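Local coordinates for protein aminotransferase, classes I and II (Silicibacter pomeroyi DSS-3, PDB 3H14) that probably transfers the amino group of L-aspartate to 2-oxoglutarate, using pyridoxal 5'-phosphate as cofactor, at residues D12-M17 with Y125-Q130; V140-A145 with A155-L160; S199-H204 with A212-E217. One frame throughout, in Å; residues are numbered along the deposited sequence.

Contact 1: D12-M17 with Y125-Q130; sequences DPFIVM and YPSYRQ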
ATOM      1  N   ASP A  12       1.489   2.501  18.226  1.00 34.77           N
ATOM      2  CA  ASP A  12       0.083   2.103  18.436  1.00 34.80           C
ATOM      3  C   ASP A  12      -0.211   0.701  17.879  1.00 34.15           C
ATOM      4  O   ASP A  12       0.174   0.406  16.748  1.00 34.28           O
ATOM      5  CB  ASP A  12      -0.837   3.046  17.666  1.00 34.88           C
ATOM      6  CG  ASP A  12      -0.755   4.502  18.112  1.00 37.76           C
ATOM      7  OD1 ASP A  12      -0.428   4.800  19.283  1.00 39.66           O
ATOM      8  OD2 ASP A  12      -1.081   5.363  17.255  1.00 41.45           O
ATOM      9  N   PRO A  13      -0.936  -0.145  18.633  1.00 34.17           N
ATOM     10  CA  PRO A  13      -1.331  -1.486  18.134  1.00 34.49           C
ATOM     11  C   PRO A  13      -2.417  -1.342  17.078  1.00 34.26           C
ATOM     12  O   PRO A  13      -3.263  -0.458  17.204  1.00 34.11           O
ATOM     13  CB  PRO A  13      -1.903  -2.173  19.364  1.00 34.49           C
ATOM     14  CG  PRO A  13      -2.450  -1.072  20.164  1.00 34.94           C
ATOM     15  CD  PRO A  13      -1.489   0.114  19.966  1.00 34.46           C
ATOM     16  N   PHE A  14      -2.383  -2.182  16.053  1.00 34.03           N
ATOM     17  CA  PHE A  14      -3.280  -2.031  14.924  1.00 34.89           C
ATOM     18  C   PHE A  14      -4.662  -2.515  15.293  1.00 35.27           C
ATOM     19  O   PHE A  14      -4.831  -3.642  15.746  1.00 34.06           O
ATOM     20  CB  PHE A  14      -2.748  -2.765  13.695  1.00 35.76           C
ATOM     21  CG  PHE A  14      -1.600  -2.051  13.009  1.00 36.57           C
ATOM     22  CD1 PHE A  14      -1.428  -0.665  13.141  1.00 38.05           C
ATOM     23  CD2 PHE A  14      -0.712  -2.758  12.221  1.00 38.48           C
ATOM     24  CE1 PHE A  14      -0.373  -0.009  12.510  1.00 38.41           C
ATOM     25  CE2 PHE A  14       0.323  -2.113  11.578  1.00 37.97           C
ATOM     26  CZ  PHE A  14       0.496  -0.733  11.726  1.00 37.52           C
ATOM     27  N   ILE A  15      -5.636  -1.634  15.106  1.00 36.11           N
ATOM     28  CA  ILE A  15      -7.020  -1.894  15.481  1.00 37.63           C
ATOM     29  C   ILE A  15      -7.538  -3.122  14.763  1.00 38.28           C
ATOM     30  O   ILE A  15      -8.417  -3.806  15.294  1.00 38.65           O
ATOM     31  CB  ILE A  15      -7.947  -0.659  15.180  1.00 37.58           C
ATOM     32  CG1 ILE A  15      -7.557   0.559  16.036  1.00 38.51           C
ATOM     33  CG2 ILE A  15      -9.406  -1.000  15.369  1.00 37.64           C
ATOM     34  CD1 ILE A  15      -7.495   0.284  17.530  1.00 40.42           C
ATOM     35  N   VAL A  16      -6.986  -3.421  13.575  1.00 39.19           N
ATOM     36  CA  VAL A  16      -7.470  -4.558  12.776  1.00 40.32           C
ATOM     37  C   VAL A  16      -7.210  -5.921  13.437  1.00 41.17           C
ATOM     38  O   VAL A  16      -7.794  -6.928  13.031  1.00 40.45           O
ATOM     39  CB  VAL A  16      -6.933  -4.533  11.311  1.00 39.72           C
ATOM     40  CG1 VAL A  16      -5.445  -4.860  11.237  1.00 39.16           C
ATOM     41  CG2 VAL A  16      -7.767  -5.478  10.406  1.00 39.23           C
HETATM   42  N   MSE A  17      -6.370  -5.934  14.476  1.00 42.48           N
HETATM   43  CA  MSE A  17      -6.012  -7.157  15.203  1.00 43.15           C
HETATM   44  C   MSE A  17      -7.205  -7.770  15.933  1.00 42.39           C
HETATM   45  O   MSE A  17      -7.294  -8.986  16.043  1.00 42.06           O
HETATM   46  CB  MSE A  17      -4.882  -6.871  16.203  1.00 45.73           C
HETATM   47  CG  MSE A  17      -3.581  -6.347  15.554  1.00 51.00           C
HETATM   48 SE   MSE A  17      -2.742  -7.686  14.416  1.00 68.17          SE
HETATM   49  CE  MSE A  17      -1.720  -6.587  13.135  1.00 56.06           C
ATOM     50  N   TYR A 125      -1.789   4.610   4.695  1.00 18.62           N
ATOM     51  CA  TYR A 125      -1.221   3.364   5.166  1.00 19.18           C
ATOM     52  C   TYR A 125      -0.846   3.510   6.627  1.00 18.92           C
ATOM     53  O   TYR A 125      -0.132   4.456   6.978  1.00 18.15           O
ATOM     54  CB  TYR A 125      -0.003   3.067   4.313  1.00 20.70           C
ATOM     55  CG  TYR A 125       0.732   1.795   4.627  1.00 23.27           C
ATOM     56  CD1 TYR A 125       0.072   0.595   4.783  1.00 25.95           C
ATOM     57  CD2 TYR A 125       2.127   1.792   4.696  1.00 25.25           C
ATOM     58  CE1 TYR A 125       0.798  -0.591   5.075  1.00 24.50           C
ATOM     59  CE2 TYR A 125       2.832   0.641   4.940  1.00 25.76           C
ATOM     60  CZ  TYR A 125       2.168  -0.540   5.137  1.00 25.94           C
ATOM     61  OH  TYR A 125       2.923  -1.675   5.385  1.00 27.61           O
ATOM     62  N   PRO A 126      -1.355   2.615   7.492  1.00 19.15           N
ATOM     63  CA  PRO A 126      -1.172   2.793   8.928  1.00 20.06           C
ATOM     64  C   PRO A 126       0.285   2.844   9.402  1.00 19.06           C
ATOM     65  O   PRO A 126       0.577   3.474  10.390  1.00 20.57           O
ATOM     66  CB  PRO A 126      -1.904   1.561   9.527  1.00 20.06           C
ATOM     67  CG  PRO A 126      -2.847   1.167   8.508  1.00 20.58           C
ATOM     68  CD  PRO A 126      -2.208   1.435   7.204  1.00 20.37           C
ATOM     69  N   SER A 127       1.174   2.150   8.706  1.00 19.40           N
ATOM     70  CA  SER A 127       2.550   2.057   9.128  1.00 20.19           C
ATOM     71  C   SER A 127       3.361   3.312   8.856  1.00 19.82           C
ATOM     72  O   SER A 127       4.404   3.463   9.460  1.00 19.15           O
ATOM     73  CB  SER A 127       3.254   0.848   8.478  1.00 21.10           C
ATOM     74  OG  SER A 127       2.798  -0.360   9.072  1.00 22.55           O
ATOM     75  N   TYR A 128       2.917   4.205   7.973  1.00 19.66           N
ATOM     76  CA  TYR A 128       3.710   5.414   7.720  1.00 19.73           C
ATOM     77  C   TYR A 128       3.955   6.171   9.007  1.00 20.04           C
ATOM     78  O   TYR A 128       5.121   6.465   9.327  1.00 21.56           O
ATOM     79  CB  TYR A 128       3.039   6.410   6.764  1.00 20.63           C
ATOM     80  CG  TYR A 128       2.805   6.034   5.326  1.00 20.65           C
ATOM     81  CD1 TYR A 128       3.605   5.135   4.650  1.00 20.21           C
ATOM     82  CD2 TYR A 128       1.790   6.683   4.604  1.00 22.10           C
ATOM     83  CE1 TYR A 128       3.358   4.831   3.338  1.00 20.87           C
ATOM     84  CE2 TYR A 128       1.556   6.396   3.290  1.00 22.98           C
ATOM     85  CZ  TYR A 128       2.332   5.467   2.654  1.00 21.22           C
ATOM     86  OH  TYR A 128       2.062   5.191   1.333  1.00 22.65           O
ATOM     87  N   ARG A 129       2.882   6.530   9.724  1.00 20.15           N
ATOM     88  CA  ARG A 129       3.016   7.315  10.970  1.00 21.12           C
ATOM     89  C   ARG A 129       3.802   6.573  12.032  1.00 19.49           C
ATOM     90  O   ARG A 129       4.570   7.184  12.744  1.00 19.77           O
ATOM     91  CB  ARG A 129       1.671   7.835  11.536  1.00 20.91           C
ATOM     92  CG  ARG A 129       0.702   6.758  11.989  1.00 23.24           C
ATOM     93  CD  ARG A 129      -0.629   7.397  12.508  1.00 24.11           C
ATOM     94  NE  ARG A 129      -1.359   8.023  11.419  1.00 27.20           N
ATOM     95  CZ  ARG A 129      -2.277   7.410  10.670  1.00 29.77           C
ATOM     96  NH1 ARG A 129      -2.626   6.151  10.909  1.00 29.03           N
ATOM     97  NH2 ARG A 129      -2.868   8.072   9.679  1.00 30.47           N
ATOM     98  N   GLN A 130       3.657   5.254  12.091  1.00 19.31           N
ATOM     99  CA  GLN A 130       4.321   4.473  13.105  1.00 18.75           C
ATOM    100  C   GLN A 130       5.827   4.334  12.868  1.00 17.72           C
ATOM    101  O   GLN A 130       6.609   4.432  13.812  1.00 16.48           O
ATOM    102  CB  GLN A 130       3.691   3.060  13.240  1.00 19.62           C
ATOM    103  CG  GLN A 130       2.170   3.031  13.528  1.00 22.16           C
ATOM    104  CD  GLN A 130       1.756   3.740  14.804  1.00 26.67           C
ATOM    105  OE1 GLN A 130       2.515   3.814  15.772  1.00 29.11           O
ATOM    106  NE2 GLN A 130       0.529   4.268  14.812  1.00 27.63           N
TER

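Contact 2: V140-A145 with A155-L160; sequences VDLPTA and ADFAGL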
ATOM      1  N   VAL A 140       3.150  14.119  10.291  1.00 18.68           N
ATOM      2  CA  VAL A 140       2.168  15.199  10.271  1.00 18.91           C
ATOM      3  C   VAL A 140       1.040  14.698   9.360  1.00 19.29           C
ATOM      4  O   VAL A 140       1.145  14.708   8.142  1.00 19.17           O
ATOM      5  CB  VAL A 140       2.774  16.540   9.781  1.00 17.63           C
ATOM      6  CG1 VAL A 140       1.718  17.669   9.774  1.00 20.65           C
ATOM      7  CG2 VAL A 140       3.937  16.967  10.694  1.00 19.71           C
ATOM      8  N   ASP A 141      -0.044  14.234   9.966  1.00 20.97           N
ATOM      9  CA  ASP A 141      -1.194  13.769   9.193  1.00 21.29           C
ATOM     10  C   ASP A 141      -1.858  14.964   8.555  1.00 21.90           C
ATOM     11  O   ASP A 141      -2.062  15.984   9.213  1.00 23.06           O
ATOM     12  CB  ASP A 141      -2.205  12.998  10.063  1.00 23.33           C
ATOM     13  CG  ASP A 141      -1.795  11.534  10.305  1.00 26.70           C
ATOM     14  OD1 ASP A 141      -1.497  10.822   9.328  1.00 32.23           O
ATOM     15  OD2 ASP A 141      -1.828  11.093  11.471  1.00 33.33           O
ATOM     16  N   LEU A 142      -2.135  14.837   7.264  1.00 20.00           N
ATOM     17  CA  LEU A 142      -2.816  15.813   6.451  1.00 19.84           C
ATOM     18  C   LEU A 142      -4.206  15.244   6.136  1.00 20.01           C
ATOM     19  O   LEU A 142      -4.336  14.366   5.294  1.00 18.87           O
ATOM     20  CB  LEU A 142      -2.061  16.019   5.149  1.00 19.91           C
ATOM     21  CG  LEU A 142      -0.538  16.234   5.258  1.00 20.54           C
ATOM     22  CD1 LEU A 142       0.012  16.375   3.896  1.00 20.46           C
ATOM     23  CD2 LEU A 142      -0.250  17.475   6.103  1.00 19.39           C
ATOM     24  N   PRO A 143      -5.238  15.744   6.816  1.00 21.27           N
ATOM     25  CA  PRO A 143      -6.620  15.303   6.493  1.00 21.65           C
ATOM     26  C   PRO A 143      -7.013  15.681   5.078  1.00 21.67           C
ATOM     27  O   PRO A 143      -7.143  16.861   4.756  1.00 22.35           O
ATOM     28  CB  PRO A 143      -7.488  16.014   7.541  1.00 22.28           C
ATOM     29  CG  PRO A 143      -6.519  16.463   8.610  1.00 23.11           C
ATOM     30  CD  PRO A 143      -5.211  16.736   7.899  1.00 21.63           C
ATOM     31  N   THR A 144      -7.202  14.691   4.225  1.00 19.86           N
ATOM     32  CA  THR A 144      -7.542  14.933   2.860  1.00 20.49           C
ATOM     33  C   THR A 144      -9.059  14.973   2.707  1.00 21.30           C
ATOM     34  O   THR A 144      -9.792  14.503   3.572  1.00 22.25           O
ATOM     35  CB  THR A 144      -6.895  13.866   1.971  1.00 20.59           C
ATOM     36  OG1 THR A 144      -7.368  12.582   2.385  1.00 20.44           O
ATOM     37  CG2 THR A 144      -5.400  13.921   2.178  1.00 19.73           C
ATOM     38  N   ALA A 145      -9.504  15.585   1.623  1.00 21.61           N
ATOM     39  CA  ALA A 145     -10.908  15.860   1.387  1.00 21.43           C
ATOM     40  C   ALA A 145     -11.406  15.023   0.218  1.00 22.23           C
ATOM     41  O   ALA A 145     -10.651  14.757  -0.740  1.00 22.45           O
ATOM     42  CB  ALA A 145     -11.088  17.390   1.081  1.00 21.22           C
ATOM     43  N   ALA A 155      -2.402  22.905  -1.046  1.00 22.38           N
ATOM     44  CA  ALA A 155      -3.006  23.698   0.024  1.00 22.08           C
ATOM     45  C   ALA A 155      -3.015  23.017   1.391  1.00 22.20           C
ATOM     46  O   ALA A 155      -3.029  23.682   2.423  1.00 22.76           O
ATOM     47  CB  ALA A 155      -4.479  24.167  -0.392  1.00 22.67           C
ATOM     48  N   ASP A 156      -3.026  21.681   1.395  1.00 21.97           N
ATOM     49  CA  ASP A 156      -2.997  20.911   2.608  1.00 22.27           C
ATOM     50  C   ASP A 156      -1.705  21.063   3.413  1.00 22.04           C
ATOM     51  O   ASP A 156      -1.698  20.816   4.616  1.00 23.12           O
ATOM     52  CB  ASP A 156      -3.207  19.429   2.294  1.00 22.01           C
ATOM     53  CG  ASP A 156      -4.648  19.093   1.898  1.00 24.87           C
ATOM     54  OD1 ASP A 156      -5.608  19.723   2.438  1.00 24.19           O
ATOM     55  OD2 ASP A 156      -4.811  18.177   1.081  1.00 22.84           O
ATOM     56  N   PHE A 157      -0.610  21.452   2.760  1.00 21.97           N
ATOM     57  CA  PHE A 157       0.653  21.638   3.484  1.00 21.95           C
ATOM     58  C   PHE A 157       1.336  22.996   3.236  1.00 21.79           C
ATOM     59  O   PHE A 157       2.406  23.242   3.747  1.00 21.26           O
ATOM     60  CB  PHE A 157       1.604  20.457   3.242  1.00 21.66           C
ATOM     61  CG  PHE A 157       1.942  20.220   1.805  1.00 22.14           C
ATOM     62  CD1 PHE A 157       3.029  20.853   1.224  1.00 20.35           C
ATOM     63  CD2 PHE A 157       1.187  19.353   1.025  1.00 20.75           C
ATOM     64  CE1 PHE A 157       3.341  20.644  -0.071  1.00 20.77           C
ATOM     65  CE2 PHE A 157       1.506  19.134  -0.285  1.00 21.70           C
ATOM     66  CZ  PHE A 157       2.589  19.787  -0.839  1.00 22.30           C
ATOM     67  N   ALA A 158       0.660  23.905   2.550  1.00 21.90           N
ATOM     68  CA  ALA A 158       1.158  25.264   2.390  1.00 21.53           C
ATOM     69  C   ALA A 158       1.397  25.969   3.713  1.00 20.94           C
ATOM     70  O   ALA A 158       2.273  26.836   3.808  1.00 20.67           O
ATOM     71  CB  ALA A 158       0.193  26.086   1.466  1.00 21.74           C
ATOM     72  N   GLY A 159       0.676  25.581   4.757  1.00 19.43           N
ATOM     73  CA  GLY A 159       0.819  26.215   6.057  1.00 19.43           C
ATOM     74  C   GLY A 159       1.764  25.531   7.016  1.00 19.21           C
ATOM     75  O   GLY A 159       1.890  25.963   8.165  1.00 18.31           O
ATOM     76  N   LEU A 160       2.453  24.492   6.518  1.00 20.07           N
ATOM     77  CA  LEU A 160       3.188  23.567   7.343  1.00 19.35           C
ATOM     78  C   LEU A 160       4.677  23.526   6.946  1.00 19.49           C
ATOM     79  O   LEU A 160       5.011  23.434   5.774  1.00 19.17           O
ATOM     80  CB  LEU A 160       2.595  22.153   7.192  1.00 19.67           C
ATOM     81  CG  LEU A 160       1.131  21.936   7.630  1.00 20.50           C
ATOM     82  CD1 LEU A 160       0.684  20.481   7.433  1.00 17.54           C
ATOM     83  CD2 LEU A 160       0.935  22.360   9.060  1.00 22.57           C
TER
HETATM   84  O   HOH W   1      -5.796  19.093   5.027  1.00 27.41           O
HETATM   85  O   HOH W   2      -7.007  16.816   0.161  1.00 19.41           O

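Contact 3: S199-H204 with A212-E217; sequences SDEIYH and AVTALE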
ATOM      1  N   SER A 199       7.539   9.032  -3.227  1.00 18.76           N
ATOM      2  CA  SER A 199       6.416   8.472  -3.966  1.00 18.58           C
ATOM      3  C   SER A 199       6.329   6.970  -3.705  1.00 19.10           C
ATOM      4  O   SER A 199       7.242   6.208  -4.040  1.00 18.24           O
ATOM      5  CB  SER A 199       6.579   8.739  -5.456  1.00 18.03           C
ATOM      6  OG  SER A 199       5.480   8.301  -6.235  1.00 19.14           O
ATOM      7  N   ASP A 200       5.219   6.569  -3.077  1.00 19.50           N
ATOM      8  CA  ASP A 200       4.931   5.166  -2.768  1.00 19.60           C
ATOM      9  C   ASP A 200       4.148   4.621  -3.968  1.00 19.63           C
ATOM     10  O   ASP A 200       3.017   5.029  -4.248  1.00 20.73           O
ATOM     11  CB  ASP A 200       4.160   5.067  -1.436  1.00 19.98           C
ATOM     12  CG  ASP A 200       3.739   3.631  -1.080  1.00 20.77           C
ATOM     13  OD1 ASP A 200       3.743   2.764  -1.978  1.00 23.10           O
ATOM     14  OD2 ASP A 200       3.369   3.382   0.092  1.00 22.52           O
ATOM     15  N   GLU A 201       4.786   3.730  -4.712  1.00 19.66           N
ATOM     16  CA  GLU A 201       4.273   3.214  -5.975  1.00 19.10           C
ATOM     17  C   GLU A 201       4.073   1.690  -5.844  1.00 18.77           C
ATOM     18  O   GLU A 201       4.003   0.962  -6.835  1.00 18.39           O
ATOM     19  CB  GLU A 201       5.210   3.622  -7.117  1.00 19.63           C
ATOM     20  CG  GLU A 201       5.358   5.160  -7.149  1.00 19.57           C
ATOM     21  CD  GLU A 201       6.045   5.780  -8.359  1.00 21.13           C
ATOM     22  OE1 GLU A 201       6.589   5.063  -9.252  1.00 21.49           O
ATOM     23  OE2 GLU A 201       6.049   7.044  -8.381  1.00 22.08           O
ATOM     24  N   ILE A 202       3.930   1.246  -4.596  1.00 17.95           N
ATOM     25  CA  ILE A 202       3.854  -0.179  -4.245  1.00 18.71           C
ATOM     26  C   ILE A 202       2.722  -0.908  -4.985  1.00 19.14           C
ATOM     27  O   ILE A 202       2.874  -2.064  -5.380  1.00 18.96           O
ATOM     28  CB  ILE A 202       3.790  -0.307  -2.681  1.00 19.06           C
ATOM     29  CG1 ILE A 202       5.207  -0.041  -2.148  1.00 19.02           C
ATOM     30  CG2 ILE A 202       3.239  -1.706  -2.144  1.00 19.44           C
ATOM     31  CD1 ILE A 202       5.302   0.237  -0.688  1.00 20.51           C
ATOM     32  N   TYR A 203       1.617  -0.221  -5.239  1.00 18.59           N
ATOM     33  CA  TYR A 203       0.475  -0.880  -5.919  1.00 19.54           C
ATOM     34  C   TYR A 203       0.448  -0.699  -7.438  1.00 19.08           C
ATOM     35  O   TYR A 203      -0.476  -1.195  -8.088  1.00 18.95           O
ATOM     36  CB  TYR A 203      -0.881  -0.421  -5.313  1.00 19.37           C
ATOM     37  CG  TYR A 203      -1.114  -0.937  -3.923  1.00 19.48           C
ATOM     38  CD1 TYR A 203      -1.712  -2.187  -3.723  1.00 18.56           C
ATOM     39  CD2 TYR A 203      -0.733  -0.194  -2.804  1.00 21.29           C
ATOM     40  CE1 TYR A 203      -1.912  -2.683  -2.440  1.00 16.39           C
ATOM     41  CE2 TYR A 203      -0.936  -0.675  -1.531  1.00 18.26           C
ATOM     42  CZ  TYR A 203      -1.527  -1.933  -1.366  1.00 18.24           C
ATOM     43  OH  TYR A 203      -1.751  -2.432  -0.128  1.00 20.27           O
ATOM     44  N   HIS A 204       1.441  -0.015  -8.018  1.00 19.78           N
ATOM     45  CA  HIS A 204       1.586   0.003  -9.487  1.00 19.83           C
ATOM     46  C   HIS A 204       1.522  -1.401 -10.098  1.00 20.36           C
ATOM     47  O   HIS A 204       2.101  -2.331  -9.582  1.00 19.70           O
ATOM     48  CB  HIS A 204       2.881   0.696  -9.918  1.00 20.53           C
ATOM     49  CG  HIS A 204       2.827   2.185  -9.774  1.00 21.19           C
ATOM     50  ND1 HIS A 204       3.556   3.042 -10.565  1.00 21.55           N
ATOM     51  CD2 HIS A 204       2.103   2.966  -8.938  1.00 21.77           C
ATOM     52  CE1 HIS A 204       3.299   4.291 -10.203  1.00 21.88           C
ATOM     53  NE2 HIS A 204       2.423   4.271  -9.216  1.00 21.32           N
ATOM     54  N   ALA A 212      -1.264   4.383 -13.936  1.00 26.02           N
ATOM     55  CA  ALA A 212      -0.430   4.842 -12.830  1.00 25.42           C
ATOM     56  C   ALA A 212       0.647   5.730 -13.409  1.00 25.06           C
ATOM     57  O   ALA A 212       1.096   5.516 -14.546  1.00 25.31           O
ATOM     58  CB  ALA A 212       0.190   3.668 -12.052  1.00 25.04           C
ATOM     59  N   VAL A 213       1.002   6.768 -12.657  1.00 24.65           N
ATOM     60  CA  VAL A 213       2.051   7.699 -13.068  1.00 24.13           C
ATOM     61  C   VAL A 213       3.229   7.608 -12.112  1.00 23.65           C
ATOM     62  O   VAL A 213       3.088   7.942 -10.960  1.00 23.17           O
ATOM     63  CB  VAL A 213       1.561   9.166 -13.096  1.00 24.57           C
ATOM     64  CG1 VAL A 213       2.677  10.056 -13.615  1.00 24.48           C
ATOM     65  CG2 VAL A 213       0.306   9.314 -13.976  1.00 23.64           C
ATOM     66  N   THR A 214       4.393   7.160 -12.585  1.00 23.98           N
ATOM     67  CA  THR A 214       5.573   7.176 -11.727  1.00 24.06           C
ATOM     68  C   THR A 214       6.043   8.611 -11.560  1.00 24.59           C
ATOM     69  O   THR A 214       5.990   9.393 -12.498  1.00 24.20           O
ATOM     70  CB  THR A 214       6.745   6.269 -12.215  1.00 23.93           C
ATOM     71  OG1 THR A 214       7.799   6.323 -11.251  1.00 24.92           O
ATOM     72  CG2 THR A 214       7.327   6.713 -13.533  1.00 24.67           C
ATOM     73  N   ALA A 215       6.456   8.961 -10.342  1.00 24.60           N
ATOM     74  CA  ALA A 215       7.034  10.266 -10.068  1.00 25.10           C
ATOM     75  C   ALA A 215       8.228  10.564 -10.963  1.00 25.67           C
ATOM     76  O   ALA A 215       8.513  11.729 -11.226  1.00 26.24           O
ATOM     77  CB  ALA A 215       7.445  10.377  -8.629  1.00 24.29           C
ATOM     78  N   LEU A 216       8.901   9.519 -11.440  1.00 26.01           N
ATOM     79  CA  LEU A 216      10.016   9.651 -12.411  1.00 26.81           C
ATOM     80  C   LEU A 216       9.621  10.290 -13.755  1.00 27.71           C
ATOM     81  O   LEU A 216      10.460  10.824 -14.443  1.00 29.14           O
ATOM     82  CB  LEU A 216      10.667   8.288 -12.633  1.00 25.77           C
ATOM     83  CG  LEU A 216      11.171   7.654 -11.323  1.00 25.92           C
ATOM     84  CD1 LEU A 216      11.814   6.329 -11.605  1.00 26.61           C
ATOM     85  CD2 LEU A 216      12.169   8.559 -10.625  1.00 27.68           C
ATOM     86  N   GLU A 217       8.350  10.254 -14.114  1.00 28.98           N
ATOM     87  CA  GLU A 217       7.857  10.943 -15.314  1.00 29.27           C
ATOM     88  C   GLU A 217       7.839  12.470 -15.157  1.00 30.21           C
ATOM     89  O   GLU A 217       7.673  13.182 -16.149  1.00 31.06           O
ATOM     90  CB  GLU A 217       6.447  10.476 -15.668  1.00 29.14           C
ATOM     91  CG  GLU A 217       6.324   9.035 -16.225  1.00 30.25           C
ATOM     92  CD  GLU A 217       4.880   8.637 -16.486  1.00 30.67           C
ATOM     93  OE1 GLU A 217       4.341   7.725 -15.804  1.00 31.85           O
ATOM     94  OE2 GLU A 217       4.254   9.261 -17.360  1.00 33.23           O
TER
HETATM   95  O   HOH W   3       2.198   7.126  -8.554  1.00 24.43           O

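Contact 1: D12-M17 with Y125-Q130
Asp12 and Gln130 grip each other through two hydrogen bonds that use both ends of the glutamine amide. Backbone N of Asp12 donates to OE1 of Gln130 over 3.0 Å, nearly straight at 165°, but from above the carbonyl plane. In return, NE2 of Gln130 donates to Asp12 OD2 over 3.1 Å; the carboxylate oxygen lies close to the plane of the amide, whereas the nitrogen reaches that oxygen from above the carboxylate plane. The carboxylate and amide planes stand 60° apart, the two side chains cross at about a right angle, and the paired bonds fix which end of the amide faces which group. The Gln130 chain bends at chi2 (-59°), which sets the amide against Asp12 while CG stays near Phe14.

The surface contact brings the N-terminal loop 12-17, just ahead of helix 17-28, against the first turn of helix 126-134, which flanks the large seven-stranded sheet of this aminotransferase fold. A type I turn from Phe14 to Met17, a selenomethionine here, leads the loop into its helix, with Met17 N bonded to Phe14 O. Within the turn, the backbone nitrogens of Ile15 and Val16 donate to OD1 and OD2 of Asp347.

Phe14 supplies the apolar part. CE1 of its ring approaches Pro126 CB at 3.7 Å, and these side chains too are nearly perpendicular. Phe14 CE1 also lies 4.1 Å from Gln130 CG; Pro126 CB and Gln130 CG both meet the ring obliquely. At the ring's edge, near its plane, Ser127 OG sits 3.5 Å from Phe14 CZ.

Contact 2: V140-A145 with A155-L160
Leu142 and Val140 both offer methyl groups to Leu160, and these methyl contacts belong to the apolar part of the interface. CD1 of Leu160 is shared between them: it lies 3.8 Å from Val140 CG1 and 3.4 Å from Leu142 CD2, the latter tighter than usual for two methyl carbons. In each pair the side chains run past each other in opposite directions. Val140 CG1 stands opposite its own backbone nitrogen (chi1 -180°), which directs this branch toward Leu160. The other methyl of Leu142, CD1, comes obliquely to the Phe157 ring, 4.3 Å from Phe157 CD2. That ring continues the apolar packing away from the strand, onto Leu165, Leu186 and Ala189.

Strand 138-143 is the outermost strand, within this chain, of the seven-stranded sheet, bonded on one side to strand 117-122. A beta-alpha-beta crossover then takes the chain past that neighbour to parallel strand 164-168, and the short, weakly bonded helix 154-157 lies on this connection. After it, a type I turn from Phe157 to Leu160, closed by Leu160 N to Phe157 O at 3.0 Å, swings Leu160 back toward the strand.

Polar contacts run through water, with no direct hydrogen bond between the segments. One water donates to both Pro143 O (2.6 Å) and Asp156 OD1 (2.7 Å). A second accepts from Ala145 N at 3.1 Å and donates to Asp156 OD2 at 2.7 Å. Each carboxylate oxygen thus has its own water link to the backbone at the strand's end and just beyond it, while OD2 also accepts from the backbone nitrogen of Val153, just before the helix.

Contact 3: S199-H204 with A212-E217
With CG set beside its backbone nitrogen (chi1 -57°) and the chain extended beyond (chi2 -169°), Glu201 carries its carboxylate across to Thr214 and Ala215. Glu201 directly follows strand 196-200 of the large sheet, in the Ser-Asp-Glu-Ile-Tyr run. In this aminotransferase family the aspartate at this place characteristically pairs with the cofactor's pyridine nitrogen, a role consistent with Asp200 here. Asp200 OD1 accepts from Ile202 N in an Asx turn, and a type I turn carries Glu201 to His204.

The two oxygens of Glu201 divide three donors. OE1 accepts from Thr214 OG1 over 2.7 Å on its syn lone pair. OE2 takes two: Ala215 N on the syn side, 2.8 Å away and almost linear at 173°, and Ser199 OG on the anti side at 2.6 Å. Three hydrogen bonds therefore fix a buried carboxylate at the start of the 3-10 segment 215-217. Alongside, the CB atoms of Ser199 and Ala215 touch at 3.7 Å.

The His204 ring is sandwiched, with Glu201 CB over one face and Ala212 CB over the opposite one. The alanine methyl makes a CH-pi contact 3.5 Å from the ring centroid, practically on its normal. His204 ND1 is hydrogen-bonded to Tyr85 OH, while NE2 and Val213 O meet a common water, 2.9 Å from NE2 and 2.7 Å from the carbonyl.

The three contacts follow in series along the chain and all lie on or beside one seven-stranded sheet, their centres 20 to 23 Å apart. Contact 1 packs the N-terminal loop on helix 126-134, contact 2 takes up outer strand 138-143 directly after that helix, and contact 3, across the chain's centre from contact 1, starts at inner strand 196-200. Arg129 NH2 forms a salt bridge with Asp141 OD1 of contact 2 at 3.1 Å, and Tyr128 OH probably hydrogen-bonds Asp200 OD2 of contact 3 at 2.6 Å. Contacts 2 and 3 stay about 12 Å apart at their nearest atoms. Helix 126-134 thus has side-chain bonds to all three regions, one at Asp200, the residue probably facing the cofactor.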